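Side-chain contact in vaginolysin (Gardnerella vaginalis, PDB 5IMY), which probably binds cholesterol in host membranes and acts as a secreted, pore-forming cytolytic toxin: residues S77-T82 with M102-S107. Sequence-based numbering, arbitrary orientation.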
ATOM      1  N   SER A  77     -19.256 -16.510 -24.904  1.00 39.13           N
ATOM      2  CA  SER A  77     -19.958 -17.335 -25.880  1.00 40.91           C
ATOM      3  C   SER A  77     -19.453 -17.085 -27.293  1.00 42.10           C
ATOM      4  O   SER A  77     -20.013 -17.635 -28.249  1.00 39.76           O
ATOM      5  CB  SER A  77     -21.465 -17.069 -25.817  1.00 36.89           C
ATOM      6  OG  SER A  77     -21.780 -15.812 -26.388  1.00 38.34           O
ATOM      7  N   ASN A  78     -18.412 -16.274 -27.447  1.00 37.39           N
ATOM      8  CA  ASN A  78     -17.902 -15.851 -28.747  1.00 42.61           C
ATOM      9  C   ASN A  78     -16.552 -16.534 -28.956  1.00 40.29           C
ATOM     10  O   ASN A  78     -15.503 -15.992 -28.604  1.00 48.71           O
ATOM     11  CB  ASN A  78     -17.791 -14.328 -28.800  1.00 48.10           C
ATOM     12  CG  ASN A  78     -17.536 -13.806 -30.196  1.00 48.72           C
ATOM     13  OD1 ASN A  78     -16.403 -13.489 -30.555  1.00 55.76           O
ATOM     14  ND2 ASN A  78     -18.593 -13.713 -30.995  1.00 56.67           N
ATOM     15  N   LEU A  79     -16.587 -17.732 -29.532  1.00 40.41           N
ATOM     16  CA  LEU A  79     -15.392 -18.548 -29.693  1.00 36.82           C
ATOM     17  C   LEU A  79     -14.666 -18.191 -30.982  1.00 35.93           C
ATOM     18  O   LEU A  79     -15.284 -17.873 -32.000  1.00 41.47           O
ATOM     19  CB  LEU A  79     -15.746 -20.036 -29.700  1.00 39.29           C
ATOM     20  CG  LEU A  79     -16.235 -20.620 -28.373  1.00 49.87           C
ATOM     21  CD1 LEU A  79     -17.708 -20.312 -28.145  1.00 45.95           C
ATOM     22  CD2 LEU A  79     -15.984 -22.123 -28.330  1.00 51.66           C
ATOM     23  N   SER A  80     -13.339 -18.262 -30.930  1.00 34.63           N
ATOM     24  CA  SER A  80     -12.512 -17.892 -32.068  1.00 42.54           C
ATOM     25  C   SER A  80     -12.495 -18.998 -33.115  1.00 37.35           C
ATOM     26  O   SER A  80     -12.535 -20.189 -32.796  1.00 39.33           O
ATOM     27  CB  SER A  80     -11.080 -17.595 -31.621  1.00 40.56           C
ATOM     28  OG  SER A  80     -11.024 -16.434 -30.815  1.00 42.60           O
ATOM     29  N   VAL A  81     -12.439 -18.586 -34.378  1.00 40.58           N
ATOM     30  CA  VAL A  81     -12.254 -19.494 -35.504  1.00 40.81           C
ATOM     31  C   VAL A  81     -10.774 -19.509 -35.858  1.00 36.59           C
ATOM     32  O   VAL A  81     -10.139 -18.451 -35.946  1.00 42.46           O
ATOM     33  CB  VAL A  81     -13.112 -19.069 -36.710  1.00 39.31           C
ATOM     34  CG1 VAL A  81     -12.810 -19.939 -37.925  1.00 39.30           C
ATOM     35  CG2 VAL A  81     -14.590 -19.145 -36.358  1.00 32.12           C
ATOM     36  N   THR A  82     -10.227 -20.704 -36.061  1.00 40.59           N
ATOM     37  CA  THR A  82      -8.811 -20.882 -36.339  1.00 33.45           C
ATOM     38  C   THR A  82      -8.643 -21.786 -37.551  1.00 41.17           C
ATOM     39  O   THR A  82      -9.598 -22.388 -38.048  1.00 46.39           O
ATOM     40  CB  THR A  82      -8.074 -21.493 -35.139  1.00 36.36           C
ATOM     41  OG1 THR A  82      -8.565 -22.818 -34.900  1.00 43.19           O
ATOM     42  CG2 THR A  82      -8.280 -20.648 -33.894  1.00 35.16           C
ATOM     43  N   MET A 102     -14.501 -27.272 -25.450  1.00 34.00           N
ATOM     44  CA  MET A 102     -13.829 -26.413 -24.483  1.00 38.50           C
ATOM     45  C   MET A 102     -12.402 -26.101 -24.910  1.00 41.93           C
ATOM     46  O   MET A 102     -11.869 -25.043 -24.559  1.00 43.08           O
ATOM     47  CB  MET A 102     -13.842 -27.070 -23.102  1.00 34.54           C
ATOM     48  CG  MET A 102     -15.222 -27.108 -22.466  1.00 40.16           C
ATOM     49  SD  MET A 102     -15.208 -27.574 -20.725  1.00 50.95           S
ATOM     50  CE  MET A 102     -14.873 -29.329 -20.830  1.00 45.61           C
ATOM     51  N   ASP A 103     -11.773 -26.999 -25.664  1.00 41.75           N
ATOM     52  CA  ASP A 103     -10.438 -26.763 -26.197  1.00 43.07           C
ATOM     53  C   ASP A 103     -10.459 -26.055 -27.545  1.00 44.16           C
ATOM     54  O   ASP A 103      -9.395 -25.825 -28.128  1.00 39.31           O
ATOM     55  CB  ASP A 103      -9.680 -28.089 -26.321  1.00 43.24           C
ATOM     56  CG  ASP A 103      -9.386 -28.720 -24.973  1.00 53.40           C
ATOM     57  OD1 ASP A 103      -9.494 -28.014 -23.948  1.00 54.31           O
ATOM     58  OD2 ASP A 103      -9.038 -29.918 -24.940  1.00 50.55           O
ATOM     59  N   ASN A 104     -11.644 -25.705 -28.050  1.00 41.33           N
ATOM     60  CA  ASN A 104     -11.801 -25.020 -29.330  1.00 36.93           C
ATOM     61  C   ASN A 104     -11.448 -25.922 -30.509  1.00 39.06           C
ATOM     62  O   ASN A 104     -11.044 -25.441 -31.570  1.00 43.64           O
ATOM     63  CB  ASN A 104     -10.969 -23.734 -29.380  1.00 41.43           C
ATOM     64  CG  ASN A 104     -11.650 -22.629 -30.167  1.00 38.07           C
ATOM     65  OD1 ASN A 104     -12.872 -22.617 -30.314  1.00 36.24           O
ATOM     66  ND2 ASN A 104     -10.862 -21.690 -30.674  1.00 43.61           N
ATOM     67  N   MET A 105     -11.600 -27.233 -30.333  1.00 38.42           N
ATOM     68  CA  MET A 105     -11.423 -28.209 -31.409  1.00 41.07           C
ATOM     69  C   MET A 105     -12.645 -29.115 -31.465  1.00 40.94           C
ATOM     70  O   MET A 105     -12.542 -30.338 -31.328  1.00 42.51           O
ATOM     71  CB  MET A 105     -10.146 -29.022 -31.201  1.00 40.42           C
ATOM     72  CG  MET A 105      -8.870 -28.269 -31.530  1.00 43.63           C
ATOM     73  SD  MET A 105      -8.811 -27.699 -33.241  1.00 54.95           S
ATOM     74  CE  MET A 105      -9.021 -29.239 -34.135  1.00 58.12           C
ATOM     75  N   PRO A 106     -13.828 -28.543 -31.676  1.00 35.73           N
ATOM     76  CA  PRO A 106     -15.051 -29.344 -31.596  1.00 38.57           C
ATOM     77  C   PRO A 106     -15.086 -30.425 -32.663  1.00 39.26           C
ATOM     78  O   PRO A 106     -14.585 -30.253 -33.777  1.00 38.69           O
ATOM     79  CB  PRO A 106     -16.165 -28.312 -31.804  1.00 35.82           C
ATOM     80  CG  PRO A 106     -15.524 -27.225 -32.599  1.00 32.64           C
ATOM     81  CD  PRO A 106     -14.094 -27.169 -32.139  1.00 36.19           C
ATOM     82  N   SER A 107     -15.682 -31.557 -32.302  1.00 34.65           N
ATOM     83  CA  SER A 107     -15.904 -32.661 -33.223  1.00 38.86           C
ATOM     84  C   SER A 107     -17.382 -32.727 -33.577  1.00 35.35           C
ATOM     85  O   SER A 107     -18.246 -32.526 -32.718  1.00 33.10           O
ATOM     86  CB  SER A 107     -15.450 -33.991 -32.615  1.00 43.09           C
ATOM     87  OG  SER A 107     -16.164 -34.279 -31.426  1.00 53.24           O
TER
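Asn104 reaches its side-chain amide across to the backbone of the short strand 79-80, and nearly everything in this contact runs through that one group. Its ND2 donates to Ser80 O at 3.1 Å. The bond is moderately bent (151°) and comes in from above the carbonyl plane. The other end of the amide, OD1, lies beside Leu79, 3.7 Å from CD2, the leucine and asparagine side chains running antiparallel, each reaching past the other. The branch of Leu79 swings opposite its own carbonyl carbon (chi1 -69°), bringing CD2 beside OD1. Thr82 adds a looser touch, CG2 to Asn104 ND2 at 4.3 Å.

Further out, Tyr350 OH hydrogen-bonds Asn104 OD1, and the same tyrosine pairs through its backbone with Leu79, tying both sides to strand 347-354. Asn85 ND2 bonds Asn104 O and, weakly, Ser80 O, and Asn104 ND2 has a second, weak bond to Asp187 OD2. Asn104 itself follows helix 99-102 with positive phi, closing it in a Schellman motif.

Because Ser80 O can only accept, the NH2 end of the amide belongs on this side, which leaves OD1 to Tyr350 OH; a buried polar side chain thus joins the end of helix 99-102 to strand 79-80.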